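Local coordinates for sensor protein, Kinase (Polaromonas sp. JS666, PDB 3GRC) that probably takes part in two-component signalling, accepting a phosphoryl group on a CheY-like receiver domain that belongs to a sensor histidine kinase, at residues P5-D14 / L26-H37; I83-E94 / V104-I112. All blocks are in the same frame, centred on the assembly; numbering follows the deposited sequence.

Contact 1: residues P5-D14 / L26-H37; sequences PRPRILICED and LEKGGFDSDMVH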
loop_
_atom_site.group_PDB
_atom_site.type_symbol
_atom_site.label_atom_id
_atom_site.label_comp_id
_atom_site.label_asym_id
_atom_site.label_seq_id
_atom_site.Cartn_x
_atom_site.Cartn_y
_atom_site.Cartn_z
ATOM N N PRO A 5 1.078 6.644 -15.703
ATOM C CA PRO A 5 0.394 6.298 -16.965
ATOM C C PRO A 5 -1.056 5.796 -16.831
ATOM O O PRO A 5 -1.988 6.558 -17.132
ATOM C CB PRO A 5 1.284 5.287 -17.668
ATOM C CG PRO A 5 2.671 5.794 -17.234
ATOM C CD PRO A 5 2.480 6.181 -15.745
ATOM N N ARG A 6 -1.268 4.547 -16.395
ATOM C CA ARG A 6 -2.644 4.052 -16.277
ATOM C C ARG A 6 -3.129 3.438 -14.949
ATOM O O ARG A 6 -3.939 4.048 -14.260
ATOM C CB ARG A 6 -2.977 3.098 -17.429
ATOM C CG ARG A 6 -4.459 3.120 -17.755
ATOM C CD ARG A 6 -4.863 4.550 -18.097
ATOM N NE ARG A 6 -6.278 4.820 -17.874
ATOM C CZ ARG A 6 -7.268 4.201 -18.506
ATOM N NH1 ARG A 6 -7.004 3.266 -19.411
ATOM N NH2 ARG A 6 -8.526 4.521 -18.229
ATOM N N PRO A 7 -2.677 2.223 -14.581
ATOM C CA PRO A 7 -3.180 1.700 -13.299
ATOM C C PRO A 7 -2.829 2.697 -12.185
ATOM O O PRO A 7 -1.695 3.148 -12.107
ATOM C CB PRO A 7 -2.425 0.377 -13.132
ATOM C CG PRO A 7 -2.016 0.012 -14.521
ATOM C CD PRO A 7 -1.659 1.329 -15.151
ATOM N N ARG A 8 -3.781 3.040 -11.324
ATOM C CA ARG A 8 -3.486 4.011 -10.274
ATOM C C ARG A 8 -3.265 3.408 -8.886
ATOM O O ARG A 8 -4.036 2.564 -8.429
ATOM C CB ARG A 8 -4.584 5.079 -10.230
ATOM C CG ARG A 8 -4.296 6.234 -9.264
ATOM C CD ARG A 8 -5.351 7.358 -9.342
ATOM N NE ARG A 8 -5.138 8.173 -10.528
ATOM C CZ ARG A 8 -4.770 9.447 -10.524
ATOM N NH1 ARG A 8 -4.572 10.096 -9.393
ATOM N NH2 ARG A 8 -4.578 10.066 -11.672
ATOM N N ILE A 9 -2.206 3.853 -8.216
ATOM C CA ILE A 9 -1.862 3.354 -6.884
ATOM C C ILE A 9 -2.134 4.390 -5.797
ATOM O O ILE A 9 -1.851 5.566 -5.981
ATOM C CB ILE A 9 -0.363 2.999 -6.800
ATOM C CG1 ILE A 9 0.017 2.028 -7.920
ATOM C CG2 ILE A 9 -0.033 2.419 -5.432
ATOM C CD1 ILE A 9 -0.749 0.742 -7.905
ATOM N N LEU A 10 -2.692 3.966 -4.669
ATOM C CA LEU A 10 -2.919 4.895 -3.572
ATOM C C LEU A 10 -1.785 4.719 -2.557
ATOM O O LEU A 10 -1.653 3.670 -1.933
ATOM C CB LEU A 10 -4.263 4.640 -2.892
ATOM C CG LEU A 10 -4.538 5.474 -1.632
ATOM C CD1 LEU A 10 -4.655 6.957 -1.966
ATOM C CD2 LEU A 10 -5.830 4.986 -0.990
ATOM N N ILE A 11 -0.965 5.752 -2.423
ATOM C CA ILE A 11 0.162 5.759 -1.505
ATOM C C ILE A 11 -0.224 6.331 -0.144
ATOM O O ILE A 11 -0.559 7.508 -0.040
ATOM C CB ILE A 11 1.311 6.638 -2.044
ATOM C CG1 ILE A 11 1.736 6.159 -3.426
ATOM C CG2 ILE A 11 2.473 6.640 -1.059
ATOM C CD1 ILE A 11 2.713 7.091 -4.095
ATOM N N CYS A 12 -0.172 5.508 0.893
ATOM C CA CYS A 12 -0.484 5.970 2.238
ATOM C C CYS A 12 0.839 5.943 2.976
ATOM O O CYS A 12 1.332 4.869 3.363
ATOM C CB CYS A 12 -1.493 5.042 2.911
ATOM S SG CYS A 12 -1.918 5.451 4.614
ATOM N N GLU A 13 1.415 7.128 3.165
ATOM C CA GLU A 13 2.714 7.255 3.809
ATOM C C GLU A 13 2.788 8.500 4.678
ATOM O O GLU A 13 2.427 9.598 4.257
ATOM C CB GLU A 13 3.805 7.285 2.726
ATOM C CG GLU A 13 5.203 7.749 3.166
ATOM C CD GLU A 13 5.870 6.830 4.173
ATOM O OE1 GLU A 13 6.075 5.645 3.864
ATOM O OE2 GLU A 13 6.196 7.299 5.273
ATOM N N ASP A 14 3.249 8.309 5.899
ATOM C CA ASP A 14 3.385 9.394 6.850
ATOM C C ASP A 14 4.513 10.381 6.514
ATOM O O ASP A 14 4.388 11.579 6.764
ATOM C CB ASP A 14 3.616 8.822 8.251
ATOM C CG ASP A 14 3.813 9.903 9.295
ATOM O OD1 ASP A 14 2.870 10.669 9.550
ATOM O OD2 ASP A 14 4.922 9.997 9.854
ATOM N N LEU A 26 6.905 5.113 -8.780
ATOM C CA LEU A 26 5.762 4.477 -9.403
ATOM C C LEU A 26 5.558 4.987 -10.822
ATOM O O LEU A 26 5.245 4.212 -11.731
ATOM C CB LEU A 26 4.507 4.712 -8.570
ATOM C CG LEU A 26 4.537 3.907 -7.276
ATOM C CD1 LEU A 26 3.196 3.993 -6.522
ATOM C CD2 LEU A 26 4.843 2.484 -7.651
ATOM N N GLU A 27 5.743 6.289 -10.998
ATOM C CA GLU A 27 5.599 6.900 -12.306
ATOM C C GLU A 27 6.623 6.257 -13.253
ATOM O O GLU A 27 6.292 5.907 -14.377
ATOM C CB GLU A 27 5.811 8.418 -12.231
ATOM C CG GLU A 27 5.728 9.122 -13.592
ATOM C CD GLU A 27 5.784 10.638 -13.480
ATOM O OE1 GLU A 27 6.759 11.164 -12.905
ATOM O OE2 GLU A 27 4.845 11.307 -13.970
ATOM N N LYS A 28 7.863 6.088 -12.814
ATOM C CA LYS A 28 8.833 5.450 -13.698
ATOM C C LYS A 28 8.359 4.039 -14.076
ATOM O O LYS A 28 8.585 3.584 -15.190
ATOM C CB LYS A 28 10.204 5.370 -13.034
ATOM C CG LYS A 28 10.900 6.706 -12.909
ATOM C CD LYS A 28 11.184 7.300 -14.268
ATOM C CE LYS A 28 12.122 8.482 -14.144
ATOM N NZ LYS A 28 12.322 9.160 -15.453
ATOM N N GLY A 29 7.687 3.364 -13.149
ATOM C CA GLY A 29 7.214 2.017 -13.402
ATOM C C GLY A 29 5.889 1.904 -14.141
ATOM O O GLY A 29 5.337 0.808 -14.242
ATOM N N GLY A 30 5.366 3.027 -14.632
ATOM C CA GLY A 30 4.123 3.007 -15.380
ATOM C C GLY A 30 2.851 3.203 -14.585
ATOM O O GLY A 30 1.756 3.006 -15.106
ATOM N N PHE A 31 2.979 3.612 -13.332
ATOM C CA PHE A 31 1.813 3.807 -12.480
ATOM C C PHE A 31 1.485 5.260 -12.135
ATOM O O PHE A 31 2.388 6.045 -11.860
ATOM C CB PHE A 31 2.012 3.072 -11.150
ATOM C CG PHE A 31 2.057 1.578 -11.264
ATOM C CD1 PHE A 31 0.886 0.846 -11.426
ATOM C CD2 PHE A 31 3.260 0.892 -11.113
ATOM C CE1 PHE A 31 0.914 -0.549 -11.422
ATOM C CE2 PHE A 31 3.290 -0.502 -11.109
ATOM C CZ PHE A 31 2.112 -1.220 -11.261
ATOM N N ASP A 32 0.194 5.601 -12.140
ATOM C CA ASP A 32 -0.255 6.927 -11.713
ATOM C C ASP A 32 -0.462 6.667 -10.225
ATOM O O ASP A 32 -0.640 5.511 -9.810
ATOM C CB ASP A 32 -1.621 7.329 -12.303
ATOM C CG ASP A 32 -1.539 7.814 -13.749
ATOM O OD1 ASP A 32 -0.539 8.445 -14.131
ATOM O OD2 ASP A 32 -2.505 7.581 -14.503
ATOM N N SER A 33 -0.445 7.713 -9.416
ATOM C CA SER A 33 -0.655 7.523 -7.983
ATOM C C SER A 33 -1.043 8.783 -7.225
ATOM O O SER A 33 -0.766 9.904 -7.645
ATOM C CB SER A 33 0.590 6.912 -7.333
ATOM O OG SER A 33 1.706 7.765 -7.418
ATOM N N ASP A 34 -1.682 8.573 -6.088
ATOM C CA ASP A 34 -2.114 9.646 -5.234
ATOM C C ASP A 34 -1.437 9.471 -3.888
ATOM O O ASP A 34 -1.318 8.362 -3.382
ATOM C CB ASP A 34 -3.633 9.604 -5.036
ATOM C CG ASP A 34 -4.401 10.040 -6.279
ATOM O OD1 ASP A 34 -3.908 10.929 -6.995
ATOM O OD2 ASP A 34 -5.500 9.501 -6.530
HETATM N N MSE A 35 -1.000 10.566 -3.295
HETATM C CA MSE A 35 -0.361 10.481 -1.994
HETATM C C MSE A 35 -1.304 10.975 -0.892
HETATM O O MSE A 35 -1.950 12.004 -1.028
HETATM C CB MSE A 35 0.917 11.334 -1.957
HETATM C CG MSE A 35 1.886 11.122 -3.105
HETATM SE SE MSE A 35 3.314 12.395 -3.024
HETATM C CE MSE A 35 2.479 13.940 -3.910
ATOM N N VAL A 36 -1.379 10.220 0.190
ATOM C CA VAL A 36 -2.151 10.579 1.378
ATOM C C VAL A 36 -1.246 10.245 2.558
ATOM O O VAL A 36 -0.363 9.401 2.444
ATOM C CB VAL A 36 -3.523 9.834 1.492
ATOM C CG1 VAL A 36 -4.427 10.297 0.353
ATOM C CG2 VAL A 36 -3.346 8.310 1.470
ATOM N N HIS A 37 -1.463 10.898 3.692
ATOM C CA HIS A 37 -0.584 10.688 4.836
ATOM C C HIS A 37 -1.145 10.038 6.097
ATOM O O HIS A 37 -0.465 10.021 7.129
ATOM C CB HIS A 37 0.075 12.020 5.195
ATOM C CG HIS A 37 -0.892 13.103 5.552
ATOM N ND1 HIS A 37 -1.514 13.180 6.783
ATOM C CD2 HIS A 37 -1.367 14.153 4.836
ATOM C CE1 HIS A 37 -2.321 14.220 6.807
ATOM N NE2 HIS A 37 -2.249 14.830 5.632
#

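Contact 2: residues I83-E94 / V104-I112; sequences IVVVSANAREGE and VSTWLEKPI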
loop_
_atom_site.group_PDB
_atom_site.type_symbol
_atom_site.label_atom_id
_atom_site.label_comp_id
_atom_site.label_asym_id
_atom_site.label_seq_id
_atom_site.Cartn_x
_atom_site.Cartn_y
_atom_site.Cartn_z
ATOM N N ILE A 83 -2.624 -4.996 -1.919
ATOM C CA ILE A 83 -1.923 -4.174 -0.951
ATOM C C ILE A 83 -0.474 -4.629 -0.744
ATOM O O ILE A 83 -0.207 -5.819 -0.582
ATOM C CB ILE A 83 -2.621 -4.210 0.417
ATOM C CG1 ILE A 83 -4.033 -3.650 0.306
ATOM C CG2 ILE A 83 -1.792 -3.429 1.439
ATOM C CD1 ILE A 83 -4.722 -3.465 1.641
ATOM N N VAL A 84 0.446 -3.669 -0.755
ATOM C CA VAL A 84 1.869 -3.919 -0.534
ATOM C C VAL A 84 2.300 -3.032 0.635
ATOM O O VAL A 84 2.120 -1.815 0.597
ATOM C CB VAL A 84 2.733 -3.541 -1.793
ATOM C CG1 VAL A 84 4.209 -3.596 -1.456
ATOM C CG2 VAL A 84 2.435 -4.481 -2.947
ATOM N N VAL A 85 2.856 -3.637 1.679
ATOM C CA VAL A 85 3.323 -2.868 2.825
ATOM C C VAL A 85 4.747 -2.405 2.513
ATOM O O VAL A 85 5.570 -3.196 2.046
ATOM C CB VAL A 85 3.357 -3.727 4.123
ATOM C CG1 VAL A 85 4.151 -3.010 5.200
ATOM C CG2 VAL A 85 1.959 -3.993 4.609
ATOM N N VAL A 86 5.019 -1.125 2.745
ATOM C CA VAL A 86 6.342 -0.545 2.520
ATOM C C VAL A 86 6.564 0.209 3.812
ATOM O O VAL A 86 5.989 1.279 4.029
ATOM C CB VAL A 86 6.361 0.453 1.337
ATOM C CG1 VAL A 86 7.785 0.976 1.128
ATOM C CG2 VAL A 86 5.837 -0.215 0.069
ATOM N N SER A 87 7.391 -0.359 4.678
ATOM C CA SER A 87 7.611 0.236 5.974
ATOM C C SER A 87 8.938 -0.186 6.564
ATOM O O SER A 87 9.492 -1.224 6.199
ATOM C CB SER A 87 6.452 -0.171 6.899
ATOM O OG SER A 87 6.511 0.488 8.136
ATOM N N ALA A 88 9.429 0.630 7.491
ATOM C CA ALA A 88 10.698 0.402 8.166
ATOM C C ALA A 88 10.725 -0.887 8.990
ATOM O O ALA A 88 11.719 -1.615 9.013
ATOM C CB ALA A 88 11.013 1.597 9.057
ATOM N N ASN A 89 9.631 -1.164 9.676
ATOM C CA ASN A 89 9.555 -2.364 10.490
ATOM C C ASN A 89 8.637 -3.368 9.780
ATOM O O ASN A 89 7.779 -3.994 10.409
ATOM C CB ASN A 89 8.999 -2.008 11.872
ATOM C CG ASN A 89 9.648 -0.756 12.461
ATOM O OD1 ASN A 89 9.272 0.370 12.132
ATOM N ND2 ASN A 89 10.634 -0.951 13.324
ATOM N N ALA A 90 8.832 -3.516 8.470
ATOM C CA ALA A 90 8.012 -4.411 7.662
ATOM C C ALA A 90 8.147 -5.875 8.027
ATOM O O ALA A 90 7.151 -6.581 8.169
ATOM C CB ALA A 90 8.338 -4.224 6.199
ATOM N N ARG A 91 9.386 -6.327 8.177
ATOM C CA ARG A 91 9.675 -7.716 8.499
ATOM C C ARG A 91 9.048 -8.135 9.829
ATOM O O ARG A 91 8.317 -9.128 9.884
ATOM C CB ARG A 91 11.187 -7.925 8.514
ATOM C CG ARG A 91 11.651 -9.357 8.674
ATOM C CD ARG A 91 13.173 -9.420 8.593
ATOM N NE ARG A 91 13.692 -10.753 8.880
ATOM C CZ ARG A 91 14.983 -11.072 8.881
ATOM N NH1 ARG A 91 15.896 -10.147 8.608
ATOM N NH2 ARG A 91 15.359 -12.315 9.158
ATOM N N GLU A 92 9.319 -7.388 10.898
ATOM C CA GLU A 92 8.740 -7.724 12.198
ATOM C C GLU A 92 7.219 -7.554 12.197
ATOM O O GLU A 92 6.523 -8.200 12.972
ATOM C CB GLU A 92 9.355 -6.874 13.315
ATOM C CG GLU A 92 9.566 -5.405 12.973
ATOM C CD GLU A 92 10.963 -5.115 12.416
ATOM O OE1 GLU A 92 11.273 -5.530 11.272
ATOM O OE2 GLU A 92 11.755 -4.463 13.134
ATOM N N GLY A 93 6.711 -6.683 11.325
ATOM C CA GLY A 93 5.279 -6.474 11.246
ATOM C C GLY A 93 4.617 -7.686 10.615
ATOM O O GLY A 93 3.536 -8.108 11.022
ATOM N N GLU A 94 5.288 -8.243 9.613
ATOM C CA GLU A 94 4.821 -9.423 8.887
ATOM C C GLU A 94 4.832 -10.650 9.797
ATOM O O GLU A 94 3.871 -11.422 9.841
ATOM C CB GLU A 94 5.726 -9.676 7.676
ATOM C CG GLU A 94 5.434 -10.960 6.891
ATOM C CD GLU A 94 6.328 -11.117 5.664
ATOM O OE1 GLU A 94 7.346 -10.403 5.566
ATOM O OE2 GLU A 94 6.016 -11.962 4.802
ATOM N N VAL A 104 -2.084 -9.323 2.506
ATOM C CA VAL A 104 -1.073 -8.370 2.082
ATOM C C VAL A 104 -0.120 -9.177 1.202
ATOM O O VAL A 104 0.487 -10.164 1.635
ATOM C CB VAL A 104 -0.367 -7.725 3.298
ATOM C CG1 VAL A 104 -0.278 -8.728 4.415
ATOM C CG2 VAL A 104 1.018 -7.192 2.900
ATOM N N SER A 105 -0.037 -8.770 -0.059
ATOM C CA SER A 105 0.779 -9.455 -1.045
ATOM C C SER A 105 2.263 -9.547 -0.714
ATOM O O SER A 105 2.860 -10.618 -0.818
ATOM C CB SER A 105 0.595 -8.793 -2.410
ATOM O OG SER A 105 -0.770 -8.844 -2.802
ATOM N N THR A 106 2.854 -8.428 -0.324
ATOM C CA THR A 106 4.273 -8.397 -0.005
ATOM C C THR A 106 4.569 -7.349 1.049
ATOM O O THR A 106 3.951 -6.291 1.069
ATOM C CB THR A 106 5.134 -8.031 -1.233
ATOM O OG1 THR A 106 4.570 -8.592 -2.423
ATOM C CG2 THR A 106 6.547 -8.567 -1.053
ATOM N N TRP A 107 5.533 -7.658 1.910
ATOM C CA TRP A 107 5.971 -6.766 2.970
ATOM C C TRP A 107 7.377 -6.304 2.588
ATOM O O TRP A 107 8.328 -7.082 2.642
ATOM C CB TRP A 107 6.003 -7.511 4.308
ATOM C CG TRP A 107 4.667 -8.058 4.710
ATOM C CD1 TRP A 107 3.984 -9.078 4.109
ATOM C CD2 TRP A 107 3.841 -7.604 5.776
ATOM N NE1 TRP A 107 2.789 -9.300 4.749
ATOM C CE2 TRP A 107 2.682 -8.404 5.817
ATOM C CE3 TRP A 107 3.977 -6.611 6.770
ATOM C CZ2 TRP A 107 1.647 -8.239 6.725
ATOM C CZ3 TRP A 107 2.947 -6.431 7.695
ATOM C CH2 TRP A 107 1.809 -7.260 7.678
ATOM N N LEU A 108 7.496 -5.042 2.192
ATOM C CA LEU A 108 8.774 -4.470 1.768
ATOM C C LEU A 108 9.384 -3.548 2.813
ATOM O O LEU A 108 8.689 -2.734 3.417
ATOM C CB LEU A 108 8.601 -3.680 0.460
ATOM C CG LEU A 108 8.067 -4.442 -0.751
ATOM C CD1 LEU A 108 8.102 -3.560 -1.998
ATOM C CD2 LEU A 108 8.924 -5.672 -0.964
ATOM N N GLU A 109 10.694 -3.667 2.994
ATOM C CA GLU A 109 11.414 -2.833 3.948
ATOM C C GLU A 109 11.956 -1.548 3.313
ATOM O O GLU A 109 11.899 -1.358 2.105
ATOM C CB GLU A 109 12.589 -3.624 4.552
ATOM C CG GLU A 109 12.161 -4.806 5.422
ATOM C CD GLU A 109 13.329 -5.543 6.056
ATOM O OE1 GLU A 109 14.182 -6.069 5.305
ATOM O OE2 GLU A 109 13.385 -5.598 7.308
ATOM N N LYS A 110 12.452 -0.660 4.161
ATOM C CA LYS A 110 13.068 0.582 3.730
ATOM C C LYS A 110 14.503 0.417 4.238
ATOM O O LYS A 110 14.719 -0.132 5.318
ATOM C CB LYS A 110 12.406 1.788 4.402
ATOM C CG LYS A 110 10.988 2.123 3.898
ATOM C CD LYS A 110 10.385 3.233 4.726
ATOM C CE LYS A 110 8.931 3.525 4.364
ATOM N NZ LYS A 110 8.294 4.550 5.269
ATOM N N PRO A 111 15.505 0.855 3.457
ATOM C CA PRO A 111 15.405 1.493 2.136
ATOM C C PRO A 111 14.698 0.625 1.097
ATOM O O PRO A 111 14.921 -0.576 1.010
ATOM C CB PRO A 111 16.869 1.767 1.778
ATOM C CG PRO A 111 17.594 0.645 2.437
ATOM C CD PRO A 111 16.912 0.579 3.797
ATOM N N ILE A 112 13.853 1.267 0.307
ATOM C CA ILE A 112 13.060 0.599 -0.702
ATOM C C ILE A 112 13.800 0.070 -1.921
ATOM O O ILE A 112 14.564 0.779 -2.561
ATOM C CB ILE A 112 11.927 1.525 -1.206
ATOM C CG1 ILE A 112 11.159 2.113 -0.017
ATOM C CG2 ILE A 112 10.980 0.724 -2.113
ATOM C CD1 ILE A 112 10.188 3.227 -0.384
HETATM O O HOH W 1 -2.821 -7.794 -1.627
HETATM O O HOH W 2 7.983 3.196 7.696
HETATM O O HOH W 3 6.822 -10.302 2.157
#

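Contact 1: residues P5-D14 / L26-H37
Arg8 and Asp34 pair on one face of two neighbouring parallel strands, 8-12 and 32-36, which open the CheY-like receiver fold as a beta-alpha-beta unit. The arginine runs out extended and then bends at chi3 (-77°), which swings NH1 to the Asp34 carboxylate. NH1 lies 2.6 Å from Asp34 OD1 in a salt bridge and also gives a hydrogen bond to Asp34 OD2, syn but well out of the carboxylate plane, the two flat groups standing 50° apart. Tyr51 OH holds that same OD2, so the carboxylate is gripped from two residues. Asp32 CB sits over one face of the guanidinium. Further along this face Leu10 CD1 meets Val36 CG2 at 3.9 Å, the side chains at about a right angle.

The other face is largely apolar, though Ser33 OG bonds Asn23. Leu26, from the last turn of helix 16-28, brings CD1 to within 3.7 Å of Ile9 CB, crossing that side chain squarely, while it meets Ile11 tip to tip. Past the Schellman turn at Gly30, Phe31 lays its ring beside Ile9 CG1 and Pro7 CB. Pro7 O accepts from Asp32 N at 3.1 Å and lies 3.5 Å from Phe31 CD1, at the ring's edge.

Contact 2: residues I83-E94 / V104-I112
Trp107 is sandwiched between the helix that begins at Ala90 and two valines, Val85 of strand 82-86 and Val104, and this is the tight part of the contact. Over one face of the indole, Glu94 CA stands 3.5 Å from the centroid of the six-membered ring, a CH-pi contact almost on the normal, with Glu94 CB 3.4 Å from Trp107 CD2. With CG anti to the backbone N (chi1 175°), the extended Glu94 chain runs on across the pyrrole end, its carboxylate only 9° from the ring plane; a water links Glu94 OE2 to Trp107 N. Val85 CG2 and Val104 CG2 lie against the opposite face, themselves 3.7 Å apart. Outside the two segments, Asn98 OD1 takes a weak hydrogen bond from Trp107 NE1. A serine here would probably leave a gap between Glu94 and the two valine methyls, freeing the glutamate chain to turn.

Beyond the strands the packing thins out toward solvent. Glu109 OE2 touches only the aliphatic part of Arg91, at CB (3.4 Å), and misses its guanidinium; Glu92 OE1, a like charge, is 4.5 Å from the same oxygen.

Next along the chain, Lys110 stretches alongside Ser87 and Ala88, its CE 3.7 Å from Val86 O, and NZ forms a salt bridge with Glu13. Ser87 OG bonds Asp57, and a cis peptide joins Lys110 to Pro111: this is the serine and lysine arrangement of a CheY-like receiver's probable phosphorylation site.

From the N terminus, strand 8-12 leads through helix 16-28 into strand 32-36, and contact 1 closes that excursion. By way of helix 39-48 the chain then builds strand 53-56 on the other side of strand 8-12. Strand 82-86 follows after helix 65-73, and contact 2 closes the last beta-alpha-beta unit, through helix 90-97. The two contacts stand in series, neither nested nor crossed, with centres about 16 Å apart. Each takes in one outermost strand of the five-stranded sheet, and strand 53-56 lies between their strand pairs. Helix 114-128 packs on both, reaching Leu26 and Leu108. They touch through Glu13 and Lys110, beside Asp57.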